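Local coordinates for protein B (Streptococcus agalactiae, PDB 5H6I) that acts as a secreted, membrane-permeabilizing CAMP factor toxin and is also classed among the bacterial proteins that bind the Fc part of IgG, at residues A[39-44]-A[90-95]; A[69-74]-A[100-105]; A[76-81]-A[136-141]; A[109-114]-A[125-130]; A[180-185]-A[217-222]. All coordinates share one frame; numbering follows the deposited sequence.

Interaction 1: residues A[39-44]-A[90-95]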
# COMPACT_ATOMS: atom_id res chain seq x y z
N GLN A 39 26.16 3.15 -8.56
CA GLN A 39 25.63 4.04 -7.54
C GLN A 39 24.28 4.64 -7.92
O GLN A 39 23.56 5.11 -7.03
CB GLN A 39 26.63 5.17 -7.23
CG GLN A 39 27.63 5.46 -8.33
CD GLN A 39 28.49 6.67 -8.02
OE1 GLN A 39 28.35 7.30 -6.98
NE2 GLN A 39 29.40 6.99 -8.94
N GLN A 40 23.93 4.66 -9.21
CA GLN A 40 22.58 5.06 -9.59
C GLN A 40 21.55 4.09 -9.02
O GLN A 40 20.58 4.51 -8.37
CB GLN A 40 22.44 5.14 -11.11
CG GLN A 40 23.58 5.83 -11.83
CD GLN A 40 23.52 5.61 -13.33
OE1 GLN A 40 23.17 4.52 -13.80
NE2 GLN A 40 23.87 6.64 -14.10
N MET A 41 21.74 2.80 -9.27
CA MET A 41 20.80 1.80 -8.77
C MET A 41 20.83 1.73 -7.25
O MET A 41 19.80 1.49 -6.61
CB MET A 41 21.11 0.43 -9.38
CG MET A 41 20.74 0.32 -10.85
SD MET A 41 21.46 -1.13 -11.64
CE MET A 41 23.20 -0.87 -11.29
N ALA A 42 22.01 1.92 -6.65
CA ALA A 42 22.10 1.95 -5.19
C ALA A 42 21.27 3.09 -4.62
O ALA A 42 20.61 2.93 -3.59
CB ALA A 42 23.56 2.06 -4.75
N GLN A 43 21.30 4.26 -5.27
CA GLN A 43 20.46 5.37 -4.84
C GLN A 43 19.00 5.13 -5.21
O GLN A 43 18.10 5.57 -4.49
CB GLN A 43 20.95 6.67 -5.46
CG GLN A 43 22.27 7.17 -4.88
CD GLN A 43 23.02 8.08 -5.84
OE1 GLN A 43 22.45 8.59 -6.80
NE2 GLN A 43 24.30 8.28 -5.57
N LYS A 44 18.75 4.43 -6.32
CA LYS A 44 17.38 4.08 -6.68
C LYS A 44 16.79 3.08 -5.69
O LYS A 44 15.61 3.14 -5.36
CB LYS A 44 17.33 3.53 -8.10
CG LYS A 44 15.92 3.26 -8.61
CD LYS A 44 15.15 4.55 -8.83
CE LYS A 44 13.76 4.29 -9.38
NZ LYS A 44 12.91 3.55 -8.41
N TYR A 90 31.43 -5.27 -13.38
CA TYR A 90 30.91 -6.36 -14.19
C TYR A 90 29.65 -5.98 -14.97
O TYR A 90 29.38 -4.80 -15.25
CB TYR A 90 30.66 -7.51 -13.20
CG TYR A 90 29.51 -7.28 -12.25
CD1 TYR A 90 29.53 -6.25 -11.32
CD2 TYR A 90 28.39 -8.11 -12.28
CE1 TYR A 90 28.48 -6.04 -10.45
CE2 TYR A 90 27.33 -7.91 -11.41
CZ TYR A 90 27.38 -6.87 -10.50
OH TYR A 90 26.33 -6.67 -9.63
N ASP A 91 28.87 -6.99 -15.34
CA ASP A 91 27.65 -6.79 -16.12
C ASP A 91 26.51 -6.40 -15.19
O ASP A 91 26.14 -7.17 -14.30
CB ASP A 91 27.32 -8.07 -16.89
CG ASP A 91 26.03 -7.95 -17.69
OD1 ASP A 91 25.67 -6.82 -18.08
OD2 ASP A 91 25.38 -8.99 -17.92
N LEU A 92 25.96 -5.21 -15.40
CA LEU A 92 24.87 -4.69 -14.58
C LEU A 92 23.51 -4.81 -15.27
O LEU A 92 22.57 -4.09 -14.90
CB LEU A 92 25.14 -3.23 -14.21
CG LEU A 92 26.33 -2.95 -13.28
CD1 LEU A 92 26.41 -1.47 -12.96
CD2 LEU A 92 26.22 -3.77 -12.00
N ASN A 93 23.39 -5.70 -16.25
CA ASN A 93 22.14 -5.81 -16.99
C ASN A 93 21.06 -6.48 -16.15
O ASN A 93 19.96 -5.93 -15.99
CB ASN A 93 22.36 -6.59 -18.29
CG ASN A 93 21.09 -6.75 -19.10
OD1 ASN A 93 20.53 -5.77 -19.59
ND2 ASN A 93 20.64 -7.99 -19.24
N SER A 94 21.35 -7.67 -15.61
CA SER A 94 20.35 -8.38 -14.81
C SER A 94 20.03 -7.63 -13.53
O SER A 94 18.87 -7.58 -13.10
CB SER A 94 20.84 -9.79 -14.50
OG SER A 94 21.61 -9.81 -13.31
N ILE A 95 21.04 -7.02 -12.90
CA ILE A 95 20.81 -6.29 -11.66
C ILE A 95 19.95 -5.05 -11.92
O ILE A 95 19.22 -4.60 -11.03
CB ILE A 95 22.15 -5.92 -10.99
CG1 ILE A 95 21.97 -5.79 -9.48
CG2 ILE A 95 22.73 -4.64 -11.57
CD1 ILE A 95 21.73 -7.10 -8.77

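Interaction 2: residues A[69-74]-A[100-105]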
# COMPACT_ATOMS: atom_id res chain seq x y z
N ASN A 69 6.34 -7.03 1.67
CA ASN A 69 7.36 -7.58 2.56
C ASN A 69 8.42 -8.32 1.76
O ASN A 69 9.62 -8.23 2.07
CB ASN A 69 6.72 -8.51 3.60
CG ASN A 69 6.18 -7.76 4.80
OD1 ASN A 69 6.38 -6.55 4.93
ND2 ASN A 69 5.49 -8.47 5.67
N GLU A 70 8.01 -9.04 0.73
CA GLU A 70 8.96 -9.68 -0.17
C GLU A 70 9.69 -8.65 -1.03
O GLU A 70 10.85 -8.87 -1.41
CB GLU A 70 8.25 -10.70 -1.05
CG GLU A 70 7.73 -11.91 -0.30
CD GLU A 70 8.83 -12.90 0.04
OE1 GLU A 70 9.47 -12.73 1.10
OE2 GLU A 70 9.06 -13.83 -0.76
N ALA A 71 9.04 -7.54 -1.35
CA ALA A 71 9.69 -6.49 -2.12
C ALA A 71 10.76 -5.78 -1.30
O ALA A 71 11.84 -5.46 -1.81
CB ALA A 71 8.66 -5.50 -2.65
N ILE A 72 10.46 -5.52 -0.02
CA ILE A 72 11.46 -4.90 0.86
C ILE A 72 12.66 -5.81 1.02
O ILE A 72 13.81 -5.36 1.01
CB ILE A 72 10.82 -4.54 2.21
CG1 ILE A 72 9.77 -3.44 2.04
CG2 ILE A 72 11.89 -4.12 3.21
CD1 ILE A 72 8.94 -3.19 3.28
N THR A 73 12.42 -7.12 1.17
CA THR A 73 13.52 -8.07 1.22
C THR A 73 14.30 -8.08 -0.08
O THR A 73 15.53 -8.19 -0.08
CB THR A 73 12.99 -9.47 1.55
OG1 THR A 73 12.37 -9.46 2.84
CG2 THR A 73 14.11 -10.50 1.54
N SER A 74 13.60 -7.96 -1.22
CA SER A 74 14.28 -7.91 -2.50
C SER A 74 15.17 -6.68 -2.62
O SER A 74 16.23 -6.74 -3.26
CB SER A 74 13.26 -7.95 -3.64
OG SER A 74 12.65 -6.68 -3.82
N GLU A 100 14.58 -1.98 -11.90
CA GLU A 100 13.51 -1.31 -12.63
C GLU A 100 12.16 -1.95 -12.34
O GLU A 100 11.15 -1.26 -12.21
CB GLU A 100 13.80 -1.33 -14.13
CG GLU A 100 14.98 -0.48 -14.55
CD GLU A 100 15.49 -0.84 -15.92
OE1 GLU A 100 15.15 -1.93 -16.42
OE2 GLU A 100 16.24 -0.02 -16.51
N ALA A 101 12.12 -3.29 -12.24
CA ALA A 101 10.87 -3.98 -11.96
C ALA A 101 10.32 -3.66 -10.58
O ALA A 101 9.13 -3.86 -10.33
CB ALA A 101 11.06 -5.49 -12.11
N LEU A 102 11.16 -3.15 -9.67
CA LEU A 102 10.67 -2.72 -8.37
C LEU A 102 9.82 -1.46 -8.48
O LEU A 102 8.89 -1.27 -7.69
CB LEU A 102 11.83 -2.50 -7.40
CG LEU A 102 12.39 -3.76 -6.74
CD1 LEU A 102 13.65 -3.44 -5.97
CD2 LEU A 102 11.34 -4.39 -5.84
N THR A 103 10.13 -0.60 -9.45
CA THR A 103 9.27 0.55 -9.71
C THR A 103 7.91 0.11 -10.23
O THR A 103 6.88 0.70 -9.88
CB THR A 103 9.95 1.51 -10.70
OG1 THR A 103 11.19 1.97 -10.14
CG2 THR A 103 9.06 2.71 -10.98
N ASP A 104 7.88 -0.93 -11.07
CA ASP A 104 6.61 -1.49 -11.52
C ASP A 104 5.85 -2.15 -10.37
O ASP A 104 4.62 -2.14 -10.36
CB ASP A 104 6.84 -2.48 -12.65
CG ASP A 104 7.41 -1.83 -13.89
OD1 ASP A 104 6.67 -1.06 -14.55
OD2 ASP A 104 8.59 -2.08 -14.22
N VAL A 105 6.58 -2.72 -9.40
CA VAL A 105 5.93 -3.25 -8.21
C VAL A 105 5.25 -2.13 -7.43
O VAL A 105 4.07 -2.21 -7.07
CB VAL A 105 6.94 -4.00 -7.33
CG1 VAL A 105 6.40 -4.19 -5.92
CG2 VAL A 105 7.29 -5.34 -7.95

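Interaction 3: residues A[76-81]-A[136-141]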
# COMPACT_ATOMS: atom_id res chain seq x y z
N GLU A 76 16.85 -5.31 -0.22
CA GLU A 76 18.06 -5.53 0.57
C GLU A 76 18.99 -6.54 -0.07
O GLU A 76 20.22 -6.40 0.04
CB GLU A 76 17.68 -5.98 1.99
CG GLU A 76 18.44 -5.26 3.09
CD GLU A 76 18.44 -3.75 2.90
OE1 GLU A 76 19.54 -3.15 2.96
OE2 GLU A 76 17.36 -3.17 2.70
N LYS A 77 18.46 -7.57 -0.73
CA LYS A 77 19.32 -8.55 -1.37
C LYS A 77 19.96 -8.00 -2.64
O LYS A 77 21.04 -8.45 -3.03
CB LYS A 77 18.53 -9.83 -1.66
CG LYS A 77 18.21 -10.06 -3.13
CD LYS A 77 17.58 -11.42 -3.35
CE LYS A 77 18.57 -12.55 -3.13
NZ LYS A 77 17.95 -13.88 -3.37
N LEU A 78 19.32 -7.03 -3.29
CA LEU A 78 19.94 -6.37 -4.43
C LEU A 78 21.03 -5.41 -3.97
O LEU A 78 22.09 -5.31 -4.61
CB LEU A 78 18.89 -5.64 -5.26
CG LEU A 78 17.85 -6.50 -5.99
CD1 LEU A 78 16.62 -5.68 -6.33
CD2 LEU A 78 18.44 -7.12 -7.25
N LYS A 79 20.80 -4.70 -2.87
CA LYS A 79 21.82 -3.81 -2.32
C LYS A 79 23.04 -4.60 -1.88
O LYS A 79 24.18 -4.20 -2.14
CB LYS A 79 21.24 -3.02 -1.14
CG LYS A 79 20.56 -1.72 -1.53
CD LYS A 79 20.39 -0.81 -0.32
CE LYS A 79 18.92 -0.51 -0.06
NZ LYS A 79 18.72 0.16 1.25
N THR A 80 22.82 -5.72 -1.19
CA THR A 80 23.94 -6.56 -0.75
C THR A 80 24.71 -7.11 -1.95
O THR A 80 25.94 -7.23 -1.91
CB THR A 80 23.43 -7.69 0.14
OG1 THR A 80 22.65 -7.14 1.21
CG2 THR A 80 24.60 -8.46 0.74
N SER A 81 24.00 -7.45 -3.02
CA SER A 81 24.67 -7.95 -4.22
C SER A 81 25.47 -6.85 -4.90
O SER A 81 26.60 -7.08 -5.36
CB SER A 81 23.65 -8.55 -5.19
OG SER A 81 24.30 -9.15 -6.30
N ILE A 136 8.74 -12.48 -7.07
CA ILE A 136 9.42 -13.77 -7.08
C ILE A 136 10.49 -13.80 -8.18
O ILE A 136 11.60 -14.28 -7.97
CB ILE A 136 8.40 -14.91 -7.25
CG1 ILE A 136 7.67 -15.16 -5.93
CG2 ILE A 136 9.09 -16.19 -7.72
CD1 ILE A 136 6.56 -16.18 -6.04
N ARG A 137 10.16 -13.26 -9.36
CA ARG A 137 11.14 -13.20 -10.44
C ARG A 137 12.28 -12.26 -10.09
O ARG A 137 13.44 -12.52 -10.43
CB ARG A 137 10.47 -12.77 -11.74
CG ARG A 137 9.31 -13.66 -12.16
CD ARG A 137 9.76 -14.76 -13.10
NE ARG A 137 9.35 -14.49 -14.48
CZ ARG A 137 8.26 -15.01 -15.04
NH1 ARG A 137 7.47 -15.82 -14.35
NH2 ARG A 137 7.96 -14.72 -16.30
N ILE A 138 11.98 -11.15 -9.41
CA ILE A 138 13.03 -10.22 -8.98
C ILE A 138 13.98 -10.91 -8.02
O ILE A 138 15.20 -10.69 -8.06
CB ILE A 138 12.40 -8.96 -8.35
CG1 ILE A 138 11.46 -8.27 -9.34
CG2 ILE A 138 13.48 -8.00 -7.88
CD1 ILE A 138 10.82 -7.01 -8.79
N LEU A 139 13.45 -11.77 -7.15
CA LEU A 139 14.29 -12.49 -6.19
C LEU A 139 14.98 -13.69 -6.82
O LEU A 139 16.06 -14.09 -6.36
CB LEU A 139 13.45 -12.95 -5.00
CG LEU A 139 12.93 -11.87 -4.05
CD1 LEU A 139 11.66 -12.34 -3.35
CD2 LEU A 139 13.99 -11.51 -3.03
N ASP A 140 14.39 -14.28 -7.85
CA ASP A 140 14.89 -15.51 -8.45
C ASP A 140 16.24 -15.28 -9.12
O ASP A 140 16.30 -14.52 -10.10
CB ASP A 140 13.88 -16.04 -9.46
CG ASP A 140 14.17 -17.46 -9.89
OD1 ASP A 140 15.13 -18.07 -9.37
OD2 ASP A 140 13.43 -17.98 -10.76
N PRO A 141 17.32 -15.89 -8.65
CA PRO A 141 18.61 -15.72 -9.34
C PRO A 141 18.63 -16.33 -10.73
O PRO A 141 19.41 -15.88 -11.58
CB PRO A 141 19.61 -16.43 -8.40
CG PRO A 141 18.89 -16.58 -7.09
CD PRO A 141 17.44 -16.73 -7.45

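Interaction 4: residues A[109-114]-A[125-130]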
# COMPACT_ATOMS: atom_id res chain seq x y z
N ILE A 109 1.10 -1.12 -6.77
CA ILE A 109 0.49 -1.00 -5.45
C ILE A 109 -0.26 0.32 -5.32
O ILE A 109 -1.39 0.37 -4.81
CB ILE A 109 1.55 -1.17 -4.35
CG1 ILE A 109 2.17 -2.57 -4.44
CG2 ILE A 109 0.94 -0.95 -2.99
CD1 ILE A 109 3.60 -2.63 -3.95
N THR A 110 0.36 1.42 -5.76
CA THR A 110 -0.33 2.70 -5.75
C THR A 110 -1.52 2.70 -6.71
O THR A 110 -2.51 3.41 -6.47
CB THR A 110 0.62 3.84 -6.11
OG1 THR A 110 0.84 3.86 -7.53
CG2 THR A 110 1.95 3.67 -5.39
N PHE A 111 -1.44 1.92 -7.79
CA PHE A 111 -2.59 1.78 -8.68
C PHE A 111 -3.77 1.16 -7.95
O PHE A 111 -4.93 1.51 -8.20
CB PHE A 111 -2.20 0.93 -9.89
CG PHE A 111 -3.36 0.58 -10.79
CD1 PHE A 111 -3.78 1.47 -11.77
CD2 PHE A 111 -4.01 -0.63 -10.67
CE1 PHE A 111 -4.84 1.15 -12.60
CE2 PHE A 111 -5.08 -0.95 -11.49
CZ PHE A 111 -5.49 -0.06 -12.46
N SER A 112 -3.50 0.22 -7.03
CA SER A 112 -4.57 -0.38 -6.25
C SER A 112 -5.18 0.61 -5.28
O SER A 112 -6.41 0.67 -5.13
CB SER A 112 -4.04 -1.61 -5.50
OG SER A 112 -4.75 -1.81 -4.29
N THR A 113 -4.35 1.42 -4.62
CA THR A 113 -4.85 2.37 -3.63
C THR A 113 -5.77 3.41 -4.26
O THR A 113 -6.73 3.86 -3.61
CB THR A 113 -3.68 3.05 -2.92
OG1 THR A 113 -2.80 2.06 -2.37
CG2 THR A 113 -4.17 3.95 -1.80
N GLN A 114 -5.51 3.79 -5.51
CA GLN A 114 -6.23 4.89 -6.13
C GLN A 114 -7.42 4.45 -6.97
O GLN A 114 -8.30 5.28 -7.24
CB GLN A 114 -5.28 5.71 -7.01
CG GLN A 114 -4.10 6.31 -6.28
CD GLN A 114 -3.08 6.92 -7.23
OE1 GLN A 114 -3.12 6.69 -8.44
NE2 GLN A 114 -2.15 7.70 -6.69
N ILE A 125 -7.31 -9.40 -4.91
CA ILE A 125 -6.76 -10.74 -4.73
C ILE A 125 -5.98 -11.16 -5.97
O ILE A 125 -4.84 -11.64 -5.87
CB ILE A 125 -7.88 -11.74 -4.39
CG1 ILE A 125 -8.30 -11.61 -2.93
CG2 ILE A 125 -7.43 -13.17 -4.69
CD1 ILE A 125 -9.37 -12.60 -2.51
N ASP A 126 -6.58 -10.99 -7.15
CA ASP A 126 -5.91 -11.39 -8.38
C ASP A 126 -4.69 -10.53 -8.65
O ASP A 126 -3.66 -11.03 -9.13
CB ASP A 126 -6.89 -11.33 -9.55
CG ASP A 126 -7.96 -12.40 -9.48
OD1 ASP A 126 -7.81 -13.34 -8.66
OD2 ASP A 126 -8.95 -12.31 -10.24
N MET A 127 -4.78 -9.23 -8.36
CA MET A 127 -3.66 -8.33 -8.64
C MET A 127 -2.52 -8.52 -7.64
O MET A 127 -1.35 -8.47 -8.02
CB MET A 127 -4.14 -6.88 -8.64
CG MET A 127 -3.50 -6.04 -9.72
SD MET A 127 -2.07 -5.14 -9.10
CE MET A 127 -2.88 -3.92 -8.08
N GLY A 128 -2.84 -8.74 -6.36
CA GLY A 128 -1.81 -9.07 -5.40
C GLY A 128 -1.09 -10.37 -5.74
O GLY A 128 0.09 -10.53 -5.42
N PHE A 129 -1.79 -11.29 -6.40
CA PHE A 129 -1.15 -12.51 -6.88
C PHE A 129 -0.16 -12.21 -8.00
O PHE A 129 0.89 -12.85 -8.10
CB PHE A 129 -2.22 -13.50 -7.36
CG PHE A 129 -1.71 -14.90 -7.55
CD1 PHE A 129 -1.30 -15.66 -6.47
CD2 PHE A 129 -1.66 -15.46 -8.82
CE1 PHE A 129 -0.84 -16.95 -6.65
CE2 PHE A 129 -1.20 -16.75 -9.00
CZ PHE A 129 -0.79 -17.50 -7.92
N GLY A 130 -0.48 -11.23 -8.85
CA GLY A 130 0.43 -10.87 -9.93
C GLY A 130 1.68 -10.17 -9.44
O GLY A 130 2.78 -10.43 -9.93

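Interaction 5: residues A[180-185]-A[217-222]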
# COMPACT_ATOMS: atom_id res chain seq x y z
N SER A 180 -10.53 1.38 4.53
CA SER A 180 -9.33 2.22 4.51
C SER A 180 -9.69 3.69 4.67
O SER A 180 -8.95 4.45 5.30
CB SER A 180 -8.56 1.99 3.21
OG SER A 180 -7.37 2.76 3.19
N LYS A 181 -10.83 4.10 4.11
CA LYS A 181 -11.26 5.49 4.25
C LYS A 181 -11.69 5.79 5.68
O LYS A 181 -11.39 6.87 6.21
CB LYS A 181 -12.39 5.80 3.27
CG LYS A 181 -12.25 5.13 1.91
CD LYS A 181 -10.96 5.53 1.22
CE LYS A 181 -10.64 4.59 0.06
NZ LYS A 181 -10.72 3.17 0.48
N LEU A 182 -12.40 4.86 6.31
CA LEU A 182 -12.76 5.02 7.72
C LEU A 182 -11.51 5.03 8.60
O LEU A 182 -11.43 5.81 9.56
CB LEU A 182 -13.72 3.92 8.15
CG LEU A 182 -13.94 3.62 9.63
CD1 LEU A 182 -14.38 4.86 10.40
CD2 LEU A 182 -14.95 2.49 9.80
N ASP A 183 -10.53 4.18 8.28
CA ASP A 183 -9.28 4.18 9.03
C ASP A 183 -8.57 5.52 8.92
O ASP A 183 -8.07 6.04 9.93
CB ASP A 183 -8.38 3.05 8.52
CG ASP A 183 -7.25 2.73 9.49
OD1 ASP A 183 -6.34 3.57 9.63
OD2 ASP A 183 -7.29 1.65 10.10
N LYS A 184 -8.52 6.09 7.72
CA LYS A 184 -7.91 7.41 7.56
C LYS A 184 -8.73 8.50 8.23
O LYS A 184 -8.17 9.49 8.70
CB LYS A 184 -7.72 7.72 6.07
CG LYS A 184 -6.36 8.30 5.73
CD LYS A 184 -5.24 7.33 6.07
CE LYS A 184 -3.91 7.79 5.50
NZ LYS A 184 -3.51 9.12 6.03
N GLU A 185 -10.05 8.33 8.29
CA GLU A 185 -10.89 9.32 8.95
C GLU A 185 -10.73 9.28 10.46
O GLU A 185 -10.85 10.31 11.13
CB GLU A 185 -12.36 9.12 8.56
CG GLU A 185 -13.25 10.31 8.85
CD GLU A 185 -12.81 11.56 8.12
OE1 GLU A 185 -12.34 11.45 6.97
OE2 GLU A 185 -12.94 12.67 8.69
N VAL A 217 -14.03 2.75 15.56
CA VAL A 217 -13.10 1.62 15.56
C VAL A 217 -13.87 0.31 15.65
O VAL A 217 -13.47 -0.70 15.05
CB VAL A 217 -12.08 1.77 16.70
CG1 VAL A 217 -11.16 0.56 16.76
CG2 VAL A 217 -11.27 3.04 16.53
N GLY A 218 -14.97 0.29 16.40
CA GLY A 218 -15.79 -0.91 16.46
C GLY A 218 -16.42 -1.26 15.13
O GLY A 218 -16.55 -2.44 14.78
N VAL A 219 -16.82 -0.24 14.36
CA VAL A 219 -17.34 -0.49 13.02
C VAL A 219 -16.24 -1.01 12.11
O VAL A 219 -16.46 -1.93 11.30
CB VAL A 219 -17.98 0.79 12.45
CG1 VAL A 219 -18.25 0.65 10.96
CG2 VAL A 219 -19.27 1.11 13.20
N GLN A 220 -15.03 -0.46 12.23
CA GLN A 220 -13.91 -0.92 11.42
C GLN A 220 -13.54 -2.37 11.75
O GLN A 220 -13.16 -3.13 10.85
CB GLN A 220 -12.70 -0.00 11.63
CG GLN A 220 -11.37 -0.58 11.17
CD GLN A 220 -10.29 0.48 11.07
OE1 GLN A 220 -10.57 1.65 10.81
NE2 GLN A 220 -9.04 0.07 11.27
N LEU A 221 -13.68 -2.77 13.01
CA LEU A 221 -13.36 -4.13 13.42
C LEU A 221 -14.51 -5.10 13.18
O LEU A 221 -14.33 -6.31 13.41
CB LEU A 221 -12.96 -4.16 14.90
CG LEU A 221 -11.66 -3.44 15.26
CD1 LEU A 221 -11.60 -3.16 16.75
CD2 LEU A 221 -10.46 -4.26 14.82
N ASN A 222 -15.67 -4.62 12.73
CA ASN A 222 -16.82 -5.48 12.48
C ASN A 222 -16.70 -6.09 11.09
O ASN A 222 -16.73 -5.37 10.08
CB ASN A 222 -18.12 -4.67 12.61
CG ASN A 222 -19.35 -5.56 12.68
OD1 ASN A 222 -19.33 -6.72 12.28
ND2 ASN A 222 -20.45 -4.99 13.18

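Interaction 1: residues A[39-44]-A[90-95]
Packing inside the N-terminal helical bundle joins Met41, on helix 35-58, to Leu92, just before helix 93-115, and Ile95 in its first turn. The thioether end of Met41 does all the touching. Its SD lies 3.7 Å from Ile95 CG2, and its terminal CE lies 3.7 Å from Leu92 CD1 and 3.8 Å from Ile95 CG2, so one methyl meets both partners. A bend at the last torsion of Met41 (chi3 -56°) turns CE away from the line of the otherwise extended chain and toward Leu92. With Ile95 CG1 anti to the backbone N (chi1 -153°), CG2 sits between that N and the carbonyl carbon and meets Met41. No hydrogen bond links the two segments. The polar order is local: Asp91 OD1 accepts from Asn93 N at 3.1 Å, an Asx turn whose donor comes from above the carboxylate plane, and Leu92 occupies the N-cap position. Leu82 of helix 65-84 touches both Met41 and Ile95, and Leu78 also packs on Ile95. Three buried side chains, from helix 35-58 and the N-cap and first turn of helix 93-115, backed by leucines of a third helix, are typical of an all-alpha bundle core.

Interaction 2: residues A[69-74]-A[100-105]
This is mainly apolar packing, with one serine hydroxyl, between neighbouring antiparallel helices, with Ala71 and Ser74 of helix 65-84 facing Leu102 and Val105 of helix 93-115 in the buried interior of the N-terminal bundle. The axes of the two segments run at 158° to each other and come no closer than 11.3 Å, a wide spacing that fits the thin contact, 127 Å² buried over both sides. Leu102 makes the largest share, chiefly through CD2, which lies 3.3 Å from Ser74 OG and 4.3 Å from Ala71 CB. Ser74 places its hydroxyl there by setting OG between its own backbone N and carbonyl carbon (chi1 78°), which also turns it back toward the carbonyl of Ala71. One turn along helix 93-115, Val105 CG1 reaches Ala71 CB at 4.2 Å, so the small alanine side chain is met by both Leu102 and Val105. No hydrogen bond crosses between the helices. Other helices cover the same residues. Leu45 and Asp48 of helix 35-58 touch Leu102, Leu52 touches Ala71, and from helix 121-139 Leu139 and Leu134 touch Ser74 and Val105. Both segments fall in the region assigned to IgG binding, although the four touching side chains are buried. Small residues on one helix facing branched ones on its sequence neighbour fit an antiparallel helical hairpin built into a larger bundle.

Interaction 3: residues A[76-81]-A[136-141]
Two apolar contacts hold Lys77 and Leu78 of helix 65-84 against Leu139 and Ile138 at the end of helix 121-139. The methylene chain of Lys77 runs at a slant past the isobutyl end of Leu139, with CD 3.6 Å from CD2. Deeper in, Leu78 CD1 approaches Ile138 CG2 at 4.2 Å. The polar component is slight. Lys77 NZ lies 3.5 Å from Leu139 O, and no hydrogen bond forms. A bend in the lysine chain at chi3 (-69°) brings the ammonium toward this carbonyl, near the helix C terminus, where the partial negative charge could favour it weakly. Within helix 65-84, Glu76 O takes Thr80 OG1 at 2.8 Å and Thr80 N at 3.0 Å, from opposite faces of its carbonyl plane. Glu76 OE1 also makes a long ion pair with Lys79 NZ, at 3.8 Å, while Asp46 gives Lys79 a salt bridge. On the other segment, Arg98 of helix 93-115 hydrogen-bonds to Ile138 O through NH1. The contact runs from an exposed edge at Lys77 to a buried side, where Leu78 touches Leu45 of helix 35-58 as well as Leu102 of helix 93-115, and Ile138 packs on Ala101 of that helix.

Interaction 4: residues A[109-114]-A[125-130]
Ile109 O, one turn before the Ser112 that packs on Met127, accepts two bonds from Thr113: the backbone N at 3.1 Å and the side-chain OG1 at 3.3 Å. The hydroxyl donor is tilted 34° from the carbonyl plane. This doubly gripped carbonyl belongs to helix 93-115, which with helix 121-139 forms an antiparallel helical hairpin, and the contact sits near the turn between them. Across the hairpin the interaction is purely apolar and is made by a single group, the terminal methyl of Met127. Bends at chi2 and chi3 fold the methionine chain, and CE ends up 3.7 Å from Ser112 CB. With OG anti to the backbone N (chi1 150°), the serine turns its CB to the methyl, while the hydroxyl hydrogen-bonds to Asn124 OD1, just ahead of segment 125-130. Tyr64 touches both Ser112 and Met127, and Leu116 packs on the methionine too, so the thioether lies in a buried setting lined by residues from outside the two segments. Phe111 flanks the same methyl. Its ring also meets that of His115, the two planes lying nearly parallel, and it packs on Glu159 and Leu163 of helix 145-163. Toward Met127 the ring presents its edge and not a face, with CE close to the ring plane and 4.3 Å from Phe111 CD2.

Interaction 5: residues A[180-185]-A[217-222]
Asp183 and Gln220 cross at a slant, the carboxylate and amide planes tilted 31° to each other, and join through one short hydrogen bond. Gln220 NE2 donates to Asp183 OD2 at 2.6 Å with an N-H...O angle of 143°, so the bond is appreciably bent. The donor meets OD2 on its anti side, 24° out of the carboxylate plane. Both residues carry CG anti to the backbone N, and the glutamine chain stays extended beyond it, which lets the amide span the gap between the helices. The amide oxygen comes beside the aspartate backbone, Gln220 OE1 lying 3.4 Å from Asp183 CA. OE1 is also 3.4 Å from Asp183 OD2, a pair of acceptors that would probably repel slightly. Beside this polar pair, Leu182 crosses the base of the glutamine at an oblique angle: its CD2 is 3.8 Å from Gln220 CB and 4.0 Å from Val219 CG1, a small apolar patch next to the bond. Lys179 closes the far end of segment 217-222 by donating to Gln220 O and Asn222 O. The contact thus joins the first turns of helix 179-196 to the last turn of helix 203-220, and helix 227-245 packs alongside, with Ile234 on Leu182 and Glu233 on Val219.

Overall arrangement
From the N terminus, interactions 1, 2 and 3 open in turn on helices 35-58 and 65-84 before any closes. Interactions 1 and 2 then close on helix 93-115 and interaction 3 on helix 121-139, so the three spans cross one another. Interaction 4 ties helix 93-115 to helix 121-139 and opens and closes wholly within the span of interaction 3. The first three form a continuous packed region: Ser81 touches Ile95, Glu70 touches Leu139, and Lys44 probably hydrogen-bonds to Thr103. Interaction 5 comes later and separately, pairing helices 179-196 and 203-220, its centre about 42 Å from that of interaction 1, across the chain's centre.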